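Local atomic coordinates of tRNA (guanine(6)-N2)-methyltransferase (Thermus thermophilus, PDB entry 3TMA), a protein that methylates the guanosine at position 6 of tRNA(Phe) to N2-methylguanosine, using S-adenosyl-L-methionine as methyl donor. Residues Gly92-Ala97 and Pro127-Arg132; Arg55-Arg60 and Asp157-Glu162; Ala278-Gly283 and His294-Phe299. One frame throughout, in Å; residues are numbered along the deposited sequence. Where two conformers were deposited one is given.

Contact 1 of 3, residues Gly92-Ala97 and Pro127-Arg132; sequences GALERA and PEVERR
E95 and R132 form the polar part of this contact. The carboxylate oxygen OE1 of E95 makes a salt bridge with NH1 of R132 at 3.5 Å. OE1 lies at the edge of the guanidinium and near its plane. The carboxylate itself is turned steeply, with the two planes 72° apart, so the pair does not form a flat two-pronged bridge. OE1 also sits 3.2 Å from CD of R132, on the methylene just before the guanidinium. A phosphate ion, probably from crystallisation, lies close to OE1. R132 bends twice, at chi2 and chi3. This folds its end back toward the first turn of 92-97, where NH1 comes 3.6 Å from the backbone N of G92. Both are donors, so this is plain contact; G92 N gives its hydrogen bond to D89 OD1.

Both segments belong to helices of the THUMP domain, 90-99 and 126-141. Their local axes pass 9.9 Å apart and cross at -42°. L94 and V129 both touch V156 of strand 152-159, so the two helices lie over the same sheet of the domain.

The apolar part faces that strand. L94 and V129 meet through single methyl groups, CD1 and CG2, 4.0 Å apart, and the two side chains cross at about a right angle. L91, one turn of helix before E95, also touches V129 and R132.

The aliphatic stems of the charged pair also pack together. CB of E95 is 3.8 Å from CG of R132. The other carboxylate oxygen, E95 OE2, has a long and weak ion pair with R139, further along the second helix.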
loop_
_atom_site.group_PDB
_atom_site.type_symbol
_atom_site.label_atom_id
_atom_site.label_comp_id
_atom_site.label_asym_id
_atom_site.label_seq_id
_atom_site.Cartn_x
_atom_site.Cartn_y
_atom_site.Cartn_z
ATOM N N GLY A 92 -5.346 24.232 -24.400
ATOM C CA GLY A 92 -5.955 25.506 -24.003
ATOM C C GLY A 92 -7.009 25.305 -22.914
ATOM O O GLY A 92 -7.040 26.047 -21.932
ATOM N N ALA A 93 -7.820 24.262 -23.047
ATOM C CA ALA A 93 -8.868 24.016 -22.064
ATOM C C ALA A 93 -8.273 23.658 -20.703
ATOM O O ALA A 93 -8.751 24.143 -19.680
ATOM C CB ALA A 93 -9.815 22.947 -22.546
ATOM N N LEU A 94 -7.191 22.864 -20.683
ATOM C CA LEU A 94 -6.515 22.530 -19.423
ATOM C C LEU A 94 -5.928 23.766 -18.760
ATOM O O LEU A 94 -5.965 23.896 -17.529
ATOM C CB LEU A 94 -5.413 21.468 -19.602
ATOM C CG LEU A 94 -5.887 20.057 -19.995
ATOM C CD1 LEU A 94 -4.740 19.225 -20.546
ATOM C CD2 LEU A 94 -6.553 19.320 -18.826
ATOM N N GLU A 95 -5.284 24.617 -19.566
ATOM C CA GLU A 95 -4.664 25.840 -19.042
ATOM C C GLU A 95 -5.740 26.740 -18.422
ATOM O O GLU A 95 -5.577 27.202 -17.288
ATOM C CB GLU A 95 -3.953 26.575 -20.180
ATOM C CG GLU A 95 -3.201 27.812 -19.763
ATOM C CD GLU A 95 -2.989 28.779 -20.945
ATOM O OE1 GLU A 95 -2.922 28.290 -22.106
ATOM O OE2 GLU A 95 -2.958 30.025 -20.712
ATOM N N ARG A 96 -6.857 26.925 -19.132
ATOM C CA ARG A 96 -7.993 27.686 -18.589
ATOM C C ARG A 96 -8.610 27.083 -17.325
ATOM O O ARG A 96 -8.938 27.827 -16.401
ATOM C CB ARG A 96 -9.092 27.920 -19.644
ATOM C CG ARG A 96 -8.649 28.867 -20.782
ATOM C CD ARG A 96 -9.699 28.979 -21.911
ATOM N NE ARG A 96 -9.058 28.719 -23.202
ATOM C CZ ARG A 96 -9.390 27.726 -24.019
ATOM N NH1 ARG A 96 -10.439 26.943 -23.754
ATOM N NH2 ARG A 96 -8.708 27.558 -25.134
ATOM N N ALA A 97 -8.789 25.757 -17.297
ATOM C CA ALA A 97 -9.238 25.073 -16.091
ATOM C C ALA A 97 -8.287 25.307 -14.914
ATOM O O ALA A 97 -8.750 25.550 -13.798
ATOM C CB ALA A 97 -9.359 23.584 -16.335
ATOM N N PRO A 127 4.547 15.682 -21.080
ATOM C CA PRO A 127 5.402 16.875 -20.986
ATOM C C PRO A 127 4.766 18.151 -21.578
ATOM O O PRO A 127 4.957 19.226 -21.004
ATOM C CB PRO A 127 6.657 16.474 -21.760
ATOM C CG PRO A 127 6.735 15.016 -21.561
ATOM C CD PRO A 127 5.277 14.548 -21.666
ATOM N N GLU A 128 3.999 18.061 -22.665
ATOM C CA GLU A 128 3.293 19.279 -23.186
ATOM C C GLU A 128 2.307 19.892 -22.169
ATOM O O GLU A 128 2.149 21.141 -22.080
ATOM C CB GLU A 128 2.524 18.981 -24.467
ATOM C CG GLU A 128 3.367 18.938 -25.725
ATOM C CD GLU A 128 2.540 18.551 -26.957
ATOM O OE1 GLU A 128 2.180 17.361 -27.085
ATOM O OE2 GLU A 128 2.227 19.437 -27.784
ATOM N N VAL A 129 1.578 19.015 -21.477
ATOM C CA VAL A 129 0.626 19.429 -20.460
ATOM C C VAL A 129 1.390 20.106 -19.325
ATOM O O VAL A 129 0.981 21.158 -18.833
ATOM C CB VAL A 129 -0.166 18.220 -19.902
ATOM C CG1 VAL A 129 -1.018 18.639 -18.684
ATOM C CG2 VAL A 129 -1.111 17.617 -20.982
ATOM N N GLU A 130 2.481 19.483 -18.874
ATOM C CA GLU A 130 3.299 20.085 -17.821
ATOM C C GLU A 130 3.812 21.462 -18.205
ATOM O O GLU A 130 3.820 22.404 -17.385
ATOM C CB GLU A 130 4.452 19.162 -17.410
ATOM C CG GLU A 130 3.904 17.814 -16.831
ATOM C CD GLU A 130 5.017 16.761 -16.563
ATOM O OE1 GLU A 130 6.185 17.054 -16.876
ATOM O OE2 GLU A 130 4.716 15.638 -16.058
ATOM N N ARG A 131 4.257 21.617 -19.428
ATOM C CA ARG A 131 4.780 22.924 -19.811
ATOM C C ARG A 131 3.678 23.969 -19.859
ATOM O O ARG A 131 3.822 25.052 -19.293
ATOM C CB ARG A 131 5.533 22.886 -21.135
ATOM C CG ARG A 131 5.841 24.281 -21.684
ATOM C CD ARG A 131 6.919 24.184 -22.726
ATOM N NE ARG A 131 6.427 23.663 -23.990
ATOM C CZ ARG A 131 5.990 24.432 -24.983
ATOM N NH1 ARG A 131 5.630 23.878 -26.144
ATOM N NH2 ARG A 131 5.974 25.763 -24.838
ATOM N N ARG A 132 2.571 23.652 -20.538
ATOM C CA ARG A 132 1.493 24.636 -20.710
ATOM C C ARG A 132 0.853 25.049 -19.341
ATOM O O ARG A 132 0.739 26.233 -19.017
ATOM C CB ARG A 132 0.417 24.084 -21.652
ATOM C CG ARG A 132 -0.837 25.009 -21.769
ATOM C CD ARG A 132 -0.603 26.146 -22.798
ATOM N NE ARG A 132 -0.357 25.573 -24.119
ATOM C CZ ARG A 132 -1.242 25.602 -25.110
ATOM N NH1 ARG A 132 -2.414 26.217 -24.941
ATOM N NH2 ARG A 132 -0.967 24.997 -26.254
#

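Contact 2 of 3, residues Arg55-Arg60 and Asp157-Glu162; sequences RVRIPR and DVRGEE
R159 and R55 lay their guanidinium groups flat on each other. The centres are 3.7 Å apart and the planes are inclined by only 9°. R159 runs extended from CG to NE, in the opposite direction to R55. The CB of R159 points toward strand 55-59. CD lies 3.8 Å from NH2 of R55. NE sits 3.8 Å from CZ of R55, and CZ is 3.6 Å from NE of R55, over one face of that group. NH1 comes 3.5 Å from R55 NE and 3.4 Å from R57 NH1, which stands at the edge of the R159 guanidinium. All three nitrogens are donors, and no hydrogen bond links them. NH2 turns to its own strand and bonds D157 OD2 at 2.6 Å, 30° out of the carboxylate plane. F164 makes a cation-pi contact with R159.

Strands 55-59 and 152-159 are not neighbours. Three strands of the seven-stranded sheet separate them, and the arginines bridge that gap over one face. Carboxylates complete the network: D50 and E119 for R55, E48, D50 and E23 for R57, and E23 for R159. These probably offset the charge of the three close cations and let two of them stack flat.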
loop_
_atom_site.group_PDB
_atom_site.type_symbol
_atom_site.label_atom_id
_atom_site.label_comp_id
_atom_site.label_asym_id
_atom_site.label_seq_id
_atom_site.Cartn_x
_atom_site.Cartn_y
_atom_site.Cartn_z
ATOM N N ARG A 55 -6.640 2.778 -7.536
ATOM C CA ARG A 55 -7.081 4.164 -7.206
ATOM C C ARG A 55 -8.486 4.105 -6.646
ATOM O O ARG A 55 -9.322 3.403 -7.200
ATOM C CB ARG A 55 -7.144 5.080 -8.451
ATOM C CG ARG A 55 -5.796 5.381 -9.083
ATOM C CD ARG A 55 -5.919 6.350 -10.256
ATOM N NE ARG A 55 -6.708 5.844 -11.393
ATOM C CZ ARG A 55 -6.187 5.574 -12.589
ATOM N NH1 ARG A 55 -4.884 5.699 -12.764
ATOM N NH2 ARG A 55 -6.953 5.164 -13.596
ATOM N N VAL A 56 -8.747 4.872 -5.590
ATOM C CA VAL A 56 -10.125 5.140 -5.140
ATOM C C VAL A 56 -10.328 6.643 -5.005
ATOM O O VAL A 56 -9.434 7.343 -4.471
ATOM C CB VAL A 56 -10.359 4.487 -3.771
ATOM C CG1 VAL A 56 -11.818 4.812 -3.264
ATOM C CG2 VAL A 56 -10.177 2.909 -3.944
ATOM N N ARG A 57 -11.514 7.129 -5.383
ATOM C CA ARG A 57 -11.827 8.584 -5.220
ATOM C C ARG A 57 -13.083 8.708 -4.385
ATOM O O ARG A 57 -14.028 7.933 -4.592
ATOM C CB ARG A 57 -12.150 9.246 -6.571
ATOM C CG ARG A 57 -10.963 9.504 -7.439
ATOM C CD ARG A 57 -11.382 10.195 -8.774
ATOM N NE ARG A 57 -12.242 9.350 -9.597
ATOM C CZ ARG A 57 -11.841 8.226 -10.214
ATOM N NH1 ARG A 57 -10.571 7.825 -10.159
ATOM N NH2 ARG A 57 -12.720 7.476 -10.878
ATOM N N ILE A 58 -13.100 9.709 -3.502
ATOM C CA ILE A 58 -14.254 10.059 -2.650
ATOM C C ILE A 58 -14.535 11.555 -2.950
ATOM O O ILE A 58 -13.597 12.370 -2.853
ATOM C CB ILE A 58 -13.828 9.996 -1.115
ATOM C CG1 ILE A 58 -13.222 8.630 -0.784
ATOM C CG2 ILE A 58 -14.995 10.273 -0.168
ATOM C CD1 ILE A 58 -14.139 7.523 -1.068
ATOM N N PRO A 59 -15.802 11.924 -3.261
ATOM C CA PRO A 59 -16.125 13.360 -3.342
ATOM C C PRO A 59 -16.033 14.015 -1.958
ATOM O O PRO A 59 -16.556 13.491 -0.974
ATOM C CB PRO A 59 -17.558 13.388 -3.856
ATOM C CG PRO A 59 -18.144 12.030 -3.538
ATOM C CD PRO A 59 -17.008 11.071 -3.239
ATOM N N ARG A 60 -15.359 15.151 -1.879
ATOM C CA ARG A 60 -15.113 15.766 -0.580
ATOM C C ARG A 60 -15.214 17.290 -0.720
ATOM O O ARG A 60 -14.566 17.859 -1.614
ATOM C CB ARG A 60 -13.681 15.421 -0.074
ATOM C CG ARG A 60 -13.508 14.034 0.550
ATOM C CD ARG A 60 -14.572 13.729 1.651
ATOM N NE ARG A 60 -14.419 14.730 2.687
ATOM C CZ ARG A 60 -15.234 14.912 3.732
ATOM N NH1 ARG A 60 -16.295 14.138 3.921
ATOM N NH2 ARG A 60 -14.962 15.893 4.604
ATOM N N ASP A 157 -4.206 14.817 -14.449
ATOM C CA ASP A 157 -4.293 13.452 -14.988
ATOM C C ASP A 157 -5.376 13.464 -16.046
ATOM O O ASP A 157 -6.529 13.862 -15.758
ATOM C CB ASP A 157 -4.682 12.430 -13.915
ATOM C CG ASP A 157 -3.549 12.127 -12.915
ATOM O OD1 ASP A 157 -2.687 12.996 -12.645
ATOM O OD2 ASP A 157 -3.544 11.007 -12.371
ATOM N N VAL A 158 -5.031 12.994 -17.242
ATOM C CA VAL A 158 -5.994 12.894 -18.315
ATOM C C VAL A 158 -6.321 11.417 -18.533
ATOM O O VAL A 158 -5.422 10.590 -18.744
ATOM C CB VAL A 158 -5.464 13.535 -19.630
ATOM C CG1 VAL A 158 -6.550 13.472 -20.727
ATOM C CG2 VAL A 158 -5.045 14.999 -19.394
ATOM N N ARG A 159 -7.593 11.069 -18.387
ATOM C CA ARG A 159 -7.988 9.661 -18.458
ATOM C C ARG A 159 -9.140 9.535 -19.424
ATOM O O ARG A 159 -10.261 9.956 -19.135
ATOM C CB ARG A 159 -8.362 9.120 -17.079
ATOM C CG ARG A 159 -7.510 9.685 -15.918
ATOM C CD ARG A 159 -7.418 8.717 -14.775
ATOM N NE ARG A 159 -6.435 9.131 -13.761
ATOM C CZ ARG A 159 -6.682 9.270 -12.461
ATOM N NH1 ARG A 159 -7.909 9.052 -11.977
ATOM N NH2 ARG A 159 -5.702 9.658 -11.638
ATOM N N GLY A 160 -8.854 8.990 -20.593
ATOM C CA GLY A 160 -9.853 8.963 -21.669
ATOM C C GLY A 160 -10.270 10.379 -22.002
ATOM O O GLY A 160 -9.421 11.216 -22.314
ATOM N N GLU A 161 -11.572 10.653 -21.907
ATOM C CA GLU A 161 -12.099 11.967 -22.242
ATOM C C GLU A 161 -12.155 12.957 -21.059
ATOM O O GLU A 161 -12.413 14.143 -21.274
ATOM C CB GLU A 161 -13.495 11.862 -22.875
ATOM C CG GLU A 161 -13.711 10.673 -23.832
ATOM N N GLU A 162 -11.903 12.507 -19.832
ATOM C CA GLU A 162 -11.931 13.447 -18.692
ATOM C C GLU A 162 -10.557 13.859 -18.175
ATOM O O GLU A 162 -9.603 13.087 -18.254
ATOM C CB GLU A 162 -12.776 12.917 -17.532
ATOM C CG GLU A 162 -12.728 11.445 -17.345
ATOM C CD GLU A 162 -13.603 10.963 -16.197
ATOM O OE1 GLU A 162 -13.551 9.753 -15.927
ATOM O OE2 GLU A 162 -14.328 11.783 -15.578
#

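Contact 3 of 3, residues Ala278-Gly283 and His294-Phe299; sequences ANPPHG and HLYWDF
P280 and P281 pack against Y296 and L295 within the Rossmann-fold methyltransferase domain. They belong to the sequence N279-P280-P281-H282, which corresponds to motif IV, (D/N/S)PP(Y/F/W), of amino-methyltransferases, with histidine in the last position. The motif follows strand 275-278, and the facing residues lie on helix 290-305, which leads on to the parallel neighbouring strand 312-317. The contact thus lies within a beta-alpha-beta crossover.

P280 and Y296 cross at about a right angle. CB of P280 lies in the plane of the tyrosine ring, at its edge, 3.8 Å from CE1, so the proline does not cover a ring face. The phenol of Y296 continues past P280, and its OH is hydrogen-bonded to T317.

P281 and L295 reach toward each other. CG of the proline meets CD2 of the leucine at 3.7 Å, and the proline CD lies 3.9 Å from the same methyl. L295 CG is anti to the backbone N (chi1 166°), which sends the branch across to the loop.

F299, one turn of helix after L295, takes a similar course (chi1 160°) toward the end of strand 275-278. A278 meets the far end of this ring obliquely. F211 stacks edge-to-face with the same ring. F299 also lies near A263, which by similarity binds S-adenosyl-L-methionine. N279, between A278 and P280, is assigned to the same site by similarity, and its side chain takes no part in the contact. The closest approach to A278 is from F299 CZ, 3.6 Å from CB.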
loop_
_atom_site.group_PDB
_atom_site.type_symbol
_atom_site.label_atom_id
_atom_site.label_comp_id
_atom_site.label_asym_id
_atom_site.label_seq_id
_atom_site.Cartn_x
_atom_site.Cartn_y
_atom_site.Cartn_z
ATOM N N ALA A 278 2.369 -14.319 6.104
ATOM C CA ALA A 278 3.597 -14.996 5.640
ATOM C C ALA A 278 4.034 -14.443 4.275
ATOM O O ALA A 278 3.230 -14.375 3.339
ATOM C CB ALA A 278 3.370 -16.460 5.568
ATOM N N ASN A 279 5.310 -14.058 4.185
ATOM C CA ASN A 279 5.890 -13.521 2.972
ATOM C C ASN A 279 7.166 -14.348 2.725
ATOM O O ASN A 279 8.262 -13.931 3.091
ATOM C CB ASN A 279 6.231 -12.050 3.226
ATOM C CG ASN A 279 7.011 -11.416 2.123
ATOM O OD1 ASN A 279 6.789 -11.687 0.947
ATOM N ND2 ASN A 279 7.943 -10.533 2.502
ATOM N N PRO A 280 7.022 -15.547 2.146
ATOM C CA PRO A 280 8.196 -16.453 1.985
ATOM C C PRO A 280 9.241 -15.877 1.017
ATOM O O PRO A 280 8.876 -15.096 0.155
ATOM C CB PRO A 280 7.591 -17.719 1.358
ATOM C CG PRO A 280 6.129 -17.659 1.660
ATOM C CD PRO A 280 5.741 -16.199 1.853
ATOM N N PRO A 281 10.525 -16.296 1.120
ATOM C CA PRO A 281 11.512 -15.749 0.183
ATOM C C PRO A 281 11.197 -16.166 -1.262
ATOM O O PRO A 281 10.520 -17.192 -1.465
ATOM C CB PRO A 281 12.817 -16.418 0.632
ATOM C CG PRO A 281 12.368 -17.709 1.173
ATOM C CD PRO A 281 11.112 -17.371 1.942
ATOM N N HIS A 282 11.704 -15.394 -2.236
ATOM C CA HIS A 282 11.459 -15.654 -3.662
ATOM C C HIS A 282 12.305 -16.821 -4.176
ATOM O O HIS A 282 11.901 -17.553 -5.088
ATOM C CB HIS A 282 11.764 -14.413 -4.508
ATOM C CG HIS A 282 10.824 -13.263 -4.282
ATOM N ND1 HIS A 282 9.667 -13.372 -3.533
ATOM C CD2 HIS A 282 10.860 -11.985 -4.733
ATOM C CE1 HIS A 282 9.047 -12.203 -3.507
ATOM N NE2 HIS A 282 9.748 -11.346 -4.233
ATOM N N GLY A 283 13.502 -16.972 -3.622
ATOM C CA GLY A 283 14.376 -18.087 -3.999
ATOM C C GLY A 283 15.233 -18.486 -2.813
ATOM O O GLY A 283 15.159 -17.861 -1.748
ATOM N N HIS A 294 10.165 -27.653 -1.041
ATOM C CA HIS A 294 10.395 -28.250 0.271
ATOM C C HIS A 294 10.238 -27.233 1.394
ATOM O O HIS A 294 9.790 -27.587 2.486
ATOM C CB HIS A 294 11.765 -28.940 0.364
ATOM C CG HIS A 294 12.006 -29.626 1.679
ATOM N ND1 HIS A 294 11.517 -30.884 1.965
ATOM C CD2 HIS A 294 12.660 -29.215 2.793
ATOM C CE1 HIS A 294 11.893 -31.235 3.183
ATOM N NE2 HIS A 294 12.575 -30.232 3.713
ATOM N N LEU A 295 10.587 -25.982 1.147
ATOM C CA LEU A 295 10.334 -24.948 2.168
ATOM C C LEU A 295 8.841 -24.730 2.329
ATOM O O LEU A 295 8.351 -24.650 3.464
ATOM C CB LEU A 295 11.046 -23.630 1.843
ATOM C CG LEU A 295 10.654 -22.325 2.588
ATOM C CD1 LEU A 295 10.897 -22.400 4.080
ATOM C CD2 LEU A 295 11.475 -21.215 1.994
ATOM N N TYR A 296 8.110 -24.649 1.206
ATOM C CA TYR A 296 6.650 -24.463 1.282
ATOM C C TYR A 296 6.018 -25.647 2.018
ATOM O O TYR A 296 5.105 -25.478 2.826
ATOM C CB TYR A 296 6.029 -24.417 -0.111
ATOM C CG TYR A 296 6.113 -23.082 -0.827
ATOM C CD1 TYR A 296 6.657 -21.964 -0.211
ATOM C CD2 TYR A 296 5.683 -22.966 -2.153
ATOM C CE1 TYR A 296 6.680 -20.723 -0.868
ATOM C CE2 TYR A 296 5.729 -21.744 -2.828
ATOM C CZ TYR A 296 6.228 -20.623 -2.169
ATOM O OH TYR A 296 6.293 -19.416 -2.846
ATOM N N TRP A 297 6.439 -26.843 1.642
ATOM C CA TRP A 297 5.900 -28.073 2.229
ATOM C C TRP A 297 6.001 -28.084 3.776
ATOM O O TRP A 297 4.998 -28.287 4.501
ATOM C CB TRP A 297 6.711 -29.251 1.668
ATOM C CG TRP A 297 6.276 -30.536 2.226
ATOM C CD1 TRP A 297 6.686 -31.127 3.402
ATOM C CD2 TRP A 297 5.299 -31.388 1.669
ATOM N NE1 TRP A 297 6.005 -32.287 3.602
ATOM C CE2 TRP A 297 5.165 -32.487 2.537
ATOM C CE3 TRP A 297 4.543 -31.349 0.495
ATOM C CZ2 TRP A 297 4.304 -33.533 2.270
ATOM C CZ3 TRP A 297 3.695 -32.394 0.228
ATOM C CH2 TRP A 297 3.570 -33.461 1.116
ATOM N N ASP A 298 7.217 -27.855 4.274
ATOM C CA ASP A 298 7.476 -27.831 5.709
ATOM C C ASP A 298 6.829 -26.622 6.406
ATOM O O ASP A 298 6.311 -26.744 7.520
ATOM C CB ASP A 298 8.980 -27.775 5.978
ATOM C CG ASP A 298 9.719 -29.056 5.569
ATOM O OD1 ASP A 298 9.078 -30.107 5.298
ATOM O OD2 ASP A 298 10.975 -28.991 5.531
ATOM N N PHE A 299 6.903 -25.454 5.777
ATOM C CA PHE A 299 6.306 -24.289 6.372
ATOM C C PHE A 299 4.788 -24.461 6.506
ATOM O O PHE A 299 4.217 -24.131 7.538
ATOM C CB PHE A 299 6.616 -23.003 5.580
ATOM C CG PHE A 299 5.641 -21.879 5.874
ATOM C CD1 PHE A 299 5.657 -21.246 7.102
ATOM C CD2 PHE A 299 4.721 -21.479 4.922
ATOM C CE1 PHE A 299 4.752 -20.248 7.409
ATOM C CE2 PHE A 299 3.802 -20.481 5.195
ATOM C CZ PHE A 299 3.787 -19.886 6.457
#

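In the fold
Contacts 1 and 2 share the N-terminal half of the chain, and contact 3 lies in the catalytic domain. Contact 1 is nested inside the loop closed by contact 2. Their centres are about 17 Å apart. The helices of contact 1 pack on strand 152-159, which carries R159 of contact 2; the nearest atoms of the two contacts are about 4 Å apart without touching. Contact 3 is on the other side of the chain's centre, with its centre about 50 Å from that of contact 1 and 39 Å from that of contact 2. It alone includes a residue assigned by similarity to the S-adenosyl-L-methionine site, N279.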